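Local coordinates for putative transcriptional regulator TRANSCRIPTION REGULATOR protein (Rhizobium meliloti, PDB 5NLA), which probably activates transcription by sequence-specific DNA binding as an AraC-like regulator that responds to c-di-GMP and controls extracellular polysaccharide production, at residues A[126-131]-A[167-172]; A[147-152]-A[192-197]. One frame throughout, in Å; residues are numbered along the deposited sequence.

Contact 1: residues A[126-131]-A[167-172]; sequences VGLFRS and ASILLF
Residues 126-131 and 167-172 pair as antiparallel neighbours inside the seven-stranded sheet of the chain, and their ladder ends in a classic beta bulge. The two strands run at 171° to each other, their axes 4.6 Å apart. V126 with L171 and L128 with I169 are hydrogen-bonded pairs; in the second, L128 N reaches I169 O at 2.8 Å and I169 N returns the bond to L128 O. G127 with L170 and F129 with S168 are the non-hydrogen-bonded pairs between and beyond them. At the bulge both R130 and S131 face A167: R130 N donates to A167 O at 2.8 Å, S131 N makes a weak bond to the same oxygen, and A167 N donates to S131 O. Beyond the bulge the chain bends away toward strands 134-138 and 141-145, which belong to a second sheet.

V126, L128, I169 and L171 put their side chains on the face covered by helix 196-211, with I169 and L171 both touching I205. Across the ladder L128 CB meets I169 CG2 at 3.7 Å, and L128 CD2 lies close to the same methyl. The bend of the R130 chain at chi2 (-48°) helps turn it back toward strand 166-173, and its NH1 is hydrogen-bonded to N206 of that helix, which holds the group at the helix surface. On the other face L170 leans over G127, which has no side chain, and the F129 ring has S168 CB over one face. I169 CG2 sits 3.5 Å above the guanidinium plane of R130, offset toward its rim, with NH2 as the nearest nitrogen.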
loop_
_atom_site.group_PDB
_atom_site.type_symbol
_atom_site.label_atom_id
_atom_site.label_comp_id
_atom_site.label_asym_id
_atom_site.label_seq_id
_atom_site.Cartn_x
_atom_site.Cartn_y
_atom_site.Cartn_z
ATOM N N VAL A 126 0.872 3.015 -4.576
ATOM C CA VAL A 126 1.356 3.570 -5.835
ATOM C C VAL A 126 2.863 3.588 -5.764
ATOM O O VAL A 126 3.427 4.022 -4.759
ATOM C CB VAL A 126 0.808 4.974 -6.055
ATOM C CG1 VAL A 126 1.613 5.723 -7.104
ATOM C CG2 VAL A 126 -0.657 4.876 -6.453
ATOM N N GLY A 127 3.515 3.102 -6.812
ATOM C CA GLY A 127 4.971 2.965 -6.800
ATOM C C GLY A 127 5.586 3.400 -8.106
ATOM O O GLY A 127 5.168 2.937 -9.160
ATOM N N LEU A 128 6.573 4.290 -8.019
ATOM C CA LEU A 128 7.312 4.795 -9.173
ATOM C C LEU A 128 8.685 4.158 -9.233
ATOM O O LEU A 128 9.368 4.128 -8.225
ATOM C CB LEU A 128 7.522 6.293 -9.019
ATOM C CG LEU A 128 8.338 7.001 -10.096
ATOM C CD1 LEU A 128 7.642 6.896 -11.446
ATOM C CD2 LEU A 128 8.539 8.449 -9.678
ATOM N N PHE A 129 9.117 3.726 -10.416
ATOM C CA PHE A 129 10.470 3.170 -10.596
ATOM C C PHE A 129 11.408 4.235 -11.156
ATOM O O PHE A 129 11.133 4.814 -12.214
ATOM C CB PHE A 129 10.442 1.958 -11.534
ATOM C CG PHE A 129 9.952 0.692 -10.878
ATOM C CD1 PHE A 129 8.684 0.624 -10.321
ATOM C CD2 PHE A 129 10.753 -0.427 -10.822
ATOM C CE1 PHE A 129 8.232 -0.534 -9.711
ATOM C CE2 PHE A 129 10.314 -1.585 -10.212
ATOM C CZ PHE A 129 9.051 -1.642 -9.655
ATOM N N ARG A 130 12.509 4.489 -10.449
ATOM C CA ARG A 130 13.615 5.287 -10.998
ATOM C C ARG A 130 14.356 4.415 -12.006
ATOM O O ARG A 130 14.633 4.835 -13.119
ATOM C CB ARG A 130 14.593 5.753 -9.910
ATOM C CG ARG A 130 13.962 6.375 -8.669
ATOM C CD ARG A 130 12.933 7.416 -9.051
ATOM N NE ARG A 130 12.600 8.306 -7.948
ATOM C CZ ARG A 130 11.832 9.389 -8.070
ATOM N NH1 ARG A 130 11.318 9.727 -9.252
ATOM N NH2 ARG A 130 11.583 10.152 -7.008
ATOM N N SER A 131 14.679 3.198 -11.577
ATOM C CA SER A 131 15.265 2.172 -12.423
ATOM C C SER A 131 14.674 0.804 -12.097
ATOM O O SER A 131 14.156 0.595 -11.020
ATOM C CB SER A 131 16.765 2.122 -12.199
ATOM O OG SER A 131 17.046 1.747 -10.864
ATOM N N ALA A 167 15.173 0.635 -8.076
ATOM C CA ALA A 167 15.037 1.710 -7.104
ATOM C C ALA A 167 13.663 2.286 -7.329
ATOM O O ALA A 167 13.333 2.687 -8.442
ATOM C CB ALA A 167 16.090 2.790 -7.334
ATOM N N SER A 168 12.854 2.322 -6.290
ATOM C CA SER A 168 11.533 2.893 -6.417
ATOM C C SER A 168 11.229 3.846 -5.283
ATOM O O SER A 168 11.880 3.825 -4.232
ATOM C CB SER A 168 10.462 1.791 -6.501
ATOM O OG SER A 168 10.497 0.922 -5.387
ATOM N N ILE A 169 10.243 4.701 -5.530
ATOM C CA ILE A 169 9.614 5.481 -4.477
ATOM C C ILE A 169 8.136 5.050 -4.414
ATOM O O ILE A 169 7.430 5.038 -5.433
ATOM C CB ILE A 169 9.861 7.001 -4.653
ATOM C CG1 ILE A 169 9.321 7.781 -3.443
ATOM C CG2 ILE A 169 9.275 7.526 -5.955
ATOM C CD1 ILE A 169 10.034 9.097 -3.192
ATOM N N LEU A 170 7.710 4.630 -3.223
ATOM C CA LEU A 170 6.403 3.998 -3.006
ATOM C C LEU A 170 5.518 4.833 -2.069
ATOM O O LEU A 170 5.956 5.218 -0.986
ATOM C CB LEU A 170 6.594 2.624 -2.367
ATOM C CG LEU A 170 7.310 1.482 -3.103
ATOM C CD1 LEU A 170 7.374 0.276 -2.170
ATOM C CD2 LEU A 170 6.612 1.108 -4.404
ATOM N N LEU A 171 4.280 5.091 -2.491
ATOM C CA LEU A 171 3.246 5.715 -1.650
ATOM C C LEU A 171 2.275 4.646 -1.144
ATOM O O LEU A 171 1.729 3.858 -1.930
ATOM C CB LEU A 171 2.432 6.739 -2.450
ATOM C CG LEU A 171 3.173 7.813 -3.237
ATOM C CD1 LEU A 171 2.198 8.633 -4.068
ATOM C CD2 LEU A 171 3.962 8.703 -2.298
ATOM N N PHE A 172 2.069 4.620 0.166
ATOM C CA PHE A 172 1.047 3.779 0.770
ATOM C C PHE A 172 0.042 4.733 1.405
ATOM O O PHE A 172 0.384 5.483 2.308
ATOM C CB PHE A 172 1.640 2.866 1.832
ATOM C CG PHE A 172 2.609 1.837 1.307
ATOM C CD1 PHE A 172 2.152 0.622 0.811
ATOM C CD2 PHE A 172 3.999 2.049 1.383
ATOM C CE1 PHE A 172 3.045 -0.345 0.349
ATOM C CE2 PHE A 172 4.899 1.080 0.937
ATOM C CZ PHE A 172 4.422 -0.118 0.415
#

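Contact 2: residues A[147-152]-A[192-197]; sequences PGEFFF and VLSGNL
F150 and L193 meet through both backbone and side chains. F150 N donates to L193 O at 3.1 Å in a nearly straight bond, and L193 N returns one to F150 O at 2.8 Å. Beside this two-bond ring F150 CB packs against L193 CD1 at 3.7 Å. The phenyl ring extends past L193, so the leucine methyl meets the base of the side chain, while L193 O lies at the ring edge, in its plane. One residue back, V192 CG1 comes within 3.4 Å of F150 O; with CG1 anti to the backbone N (chi1 -159°), the same methyl also meets the carboxylate carbon of E149. The carboxylate spans V192 and S194, its OE2 3.3 Å from S194 CB, and OE1 accepts a hydrogen bond from the backbone N of G146.

The pairing is antiparallel and adds the short strand 191-193 to the margin of the seven-stranded sheet, where it is the outermost strand within the chain. Past L193 the strand ends, S194 leads to G195 at the N-cap position, and helix 196-211 begins. An alanine in place of E149 would probably leave G146 N without its carboxylate acceptor and V192 CG1 and S194 CB without the group that lies against them.

Further out, that helix packs back over the sheet: A198, L201 and I205 touch the F150 side chain, and A198 also meets L193. C234 of helix 220-234 reaches L193 as well, while V192, on the other face, touches T143 of the second sheet.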
loop_
_atom_site.group_PDB
_atom_site.type_symbol
_atom_site.label_atom_id
_atom_site.label_comp_id
_atom_site.label_asym_id
_atom_site.label_seq_id
_atom_site.Cartn_x
_atom_site.Cartn_y
_atom_site.Cartn_z
ATOM N N PRO A 147 11.099 1.926 -15.822
ATOM C CA PRO A 147 11.599 3.217 -15.329
ATOM C C PRO A 147 10.704 4.396 -15.715
ATOM O O PRO A 147 10.207 4.458 -16.846
ATOM C CB PRO A 147 12.969 3.336 -16.002
ATOM C CG PRO A 147 13.385 1.922 -16.248
ATOM C CD PRO A 147 12.112 1.248 -16.658
ATOM N N GLY A 148 10.477 5.289 -14.752
ATOM C CA GLY A 148 9.664 6.480 -14.954
ATOM C C GLY A 148 8.182 6.216 -15.042
ATOM O O GLY A 148 7.440 7.100 -15.444
ATOM N N GLU A 149 7.743 5.017 -14.658
ATOM C CA GLU A 149 6.323 4.661 -14.638
ATOM C C GLU A 149 5.893 4.258 -13.242
ATOM O O GLU A 149 6.723 3.813 -12.436
ATOM C CB GLU A 149 6.050 3.475 -15.553
ATOM C CG GLU A 149 6.556 3.617 -16.968
ATOM C CD GLU A 149 5.986 2.538 -17.859
ATOM O OE1 GLU A 149 6.303 1.348 -17.626
ATOM O OE2 GLU A 149 5.201 2.881 -18.769
ATOM N N PHE A 150 4.589 4.386 -12.986
ATOM C CA PHE A 150 3.973 3.940 -11.736
ATOM C C PHE A 150 3.184 2.660 -11.917
ATOM O O PHE A 150 2.522 2.486 -12.941
ATOM C CB PHE A 150 2.960 4.960 -11.222
ATOM C CG PHE A 150 3.540 6.280 -10.858
ATOM C CD1 PHE A 150 3.727 7.253 -11.822
ATOM C CD2 PHE A 150 3.859 6.569 -9.532
ATOM C CE1 PHE A 150 4.249 8.491 -11.478
ATOM C CE2 PHE A 150 4.376 7.806 -9.180
ATOM C CZ PHE A 150 4.582 8.769 -10.156
ATOM N N PHE A 151 3.210 1.798 -10.903
ATOM C CA PHE A 151 2.139 0.811 -10.725
ATOM C C PHE A 151 1.120 1.409 -9.761
ATOM O O PHE A 151 1.476 2.199 -8.878
ATOM C CB PHE A 151 2.648 -0.568 -10.232
ATOM C CG PHE A 151 3.128 -0.595 -8.796
ATOM C CD1 PHE A 151 2.230 -0.691 -7.734
ATOM C CD2 PHE A 151 4.489 -0.558 -8.502
ATOM C CE1 PHE A 151 2.684 -0.716 -6.415
ATOM C CE2 PHE A 151 4.947 -0.593 -7.188
ATOM C CZ PHE A 151 4.042 -0.671 -6.144
ATOM N N PHE A 152 -0.141 1.038 -9.950
ATOM C CA PHE A 152 -1.170 1.234 -8.935
ATOM C C PHE A 152 -1.784 -0.120 -8.553
ATOM O O PHE A 152 -2.102 -0.929 -9.425
ATOM C CB PHE A 152 -2.250 2.199 -9.420
ATOM C CG PHE A 152 -3.519 2.120 -8.624
ATOM C CD1 PHE A 152 -3.601 2.689 -7.358
ATOM C CD2 PHE A 152 -4.622 1.433 -9.121
ATOM C CE1 PHE A 152 -4.767 2.596 -6.620
ATOM C CE2 PHE A 152 -5.785 1.335 -8.384
ATOM C CZ PHE A 152 -5.858 1.916 -7.134
ATOM N N VAL A 192 -0.701 0.372 -14.966
ATOM C CA VAL A 192 0.472 1.222 -15.121
ATOM C C VAL A 192 -0.004 2.645 -15.345
ATOM O O VAL A 192 -1.007 2.872 -16.035
ATOM C CB VAL A 192 1.343 0.815 -16.328
ATOM C CG1 VAL A 192 2.754 1.358 -16.163
ATOM C CG2 VAL A 192 1.384 -0.692 -16.479
ATOM N N LEU A 193 0.727 3.599 -14.777
ATOM C CA LEU A 193 0.494 5.007 -15.042
ATOM C C LEU A 193 1.689 5.535 -15.812
ATOM O O LEU A 193 2.805 5.570 -15.291
ATOM C CB LEU A 193 0.282 5.782 -13.741
ATOM C CG LEU A 193 -0.575 5.077 -12.686
ATOM C CD1 LEU A 193 -0.586 5.883 -11.392
ATOM C CD2 LEU A 193 -1.984 4.858 -13.223
ATOM N N SER A 194 1.457 5.878 -17.074
ATOM C CA SER A 194 2.442 6.582 -17.897
ATOM C C SER A 194 1.715 7.603 -18.761
ATOM O O SER A 194 0.519 7.444 -19.058
ATOM C CB SER A 194 3.267 5.612 -18.751
ATOM O OG SER A 194 2.464 4.926 -19.689
ATOM N N GLY A 195 2.443 8.650 -19.138
ATOM C CA GLY A 195 1.873 9.817 -19.819
ATOM C C GLY A 195 2.327 11.094 -19.140
ATOM O O GLY A 195 3.156 11.061 -18.225
ATOM N N ASN A 196 1.796 12.226 -19.597
ATOM C CA ASN A 196 2.097 13.512 -18.955
ATOM C C ASN A 196 1.530 13.488 -17.533
ATOM O O ASN A 196 2.201 13.893 -16.587
ATOM C CB ASN A 196 1.620 14.738 -19.784
ATOM C CG ASN A 196 0.104 14.818 -19.940
ATOM O OD1 ASN A 196 -0.615 13.840 -19.710
ATOM N ND2 ASN A 196 -0.389 15.990 -20.339
ATOM N N LEU A 197 0.324 12.939 -17.394
ATOM C CA LEU A 197 -0.366 12.835 -16.107
ATOM C C LEU A 197 0.428 12.026 -15.052
ATOM O O LEU A 197 0.391 12.346 -13.864
ATOM C CB LEU A 197 -1.764 12.252 -16.348
ATOM C CG LEU A 197 -2.840 12.221 -15.258
ATOM C CD1 LEU A 197 -2.675 13.276 -14.169
ATOM C CD2 LEU A 197 -4.214 12.337 -15.920
#

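Overall arrangement
Contacts 1 and 2 lie in the same seven-stranded antiparallel sheet, their centres about 10 Å apart. Strands 124-129 and 150-154 are neighbours in it, so the order runs 166-173, 124-129, 150-154, 191-193, from the interior of the sheet to its outer strand. The joint between the contacts is made by probable backbone hydrogen bonds from F151 N to G127 O and from G148 N to F129 O, and by V126 packing on F150. Along the chain the segments alternate: 126-131, 147-152, 167-172, 192-197. Helix 196-211, whose first residues belong to contact 2, covers one face of both contacts, tying sheet and helix into a single packed unit.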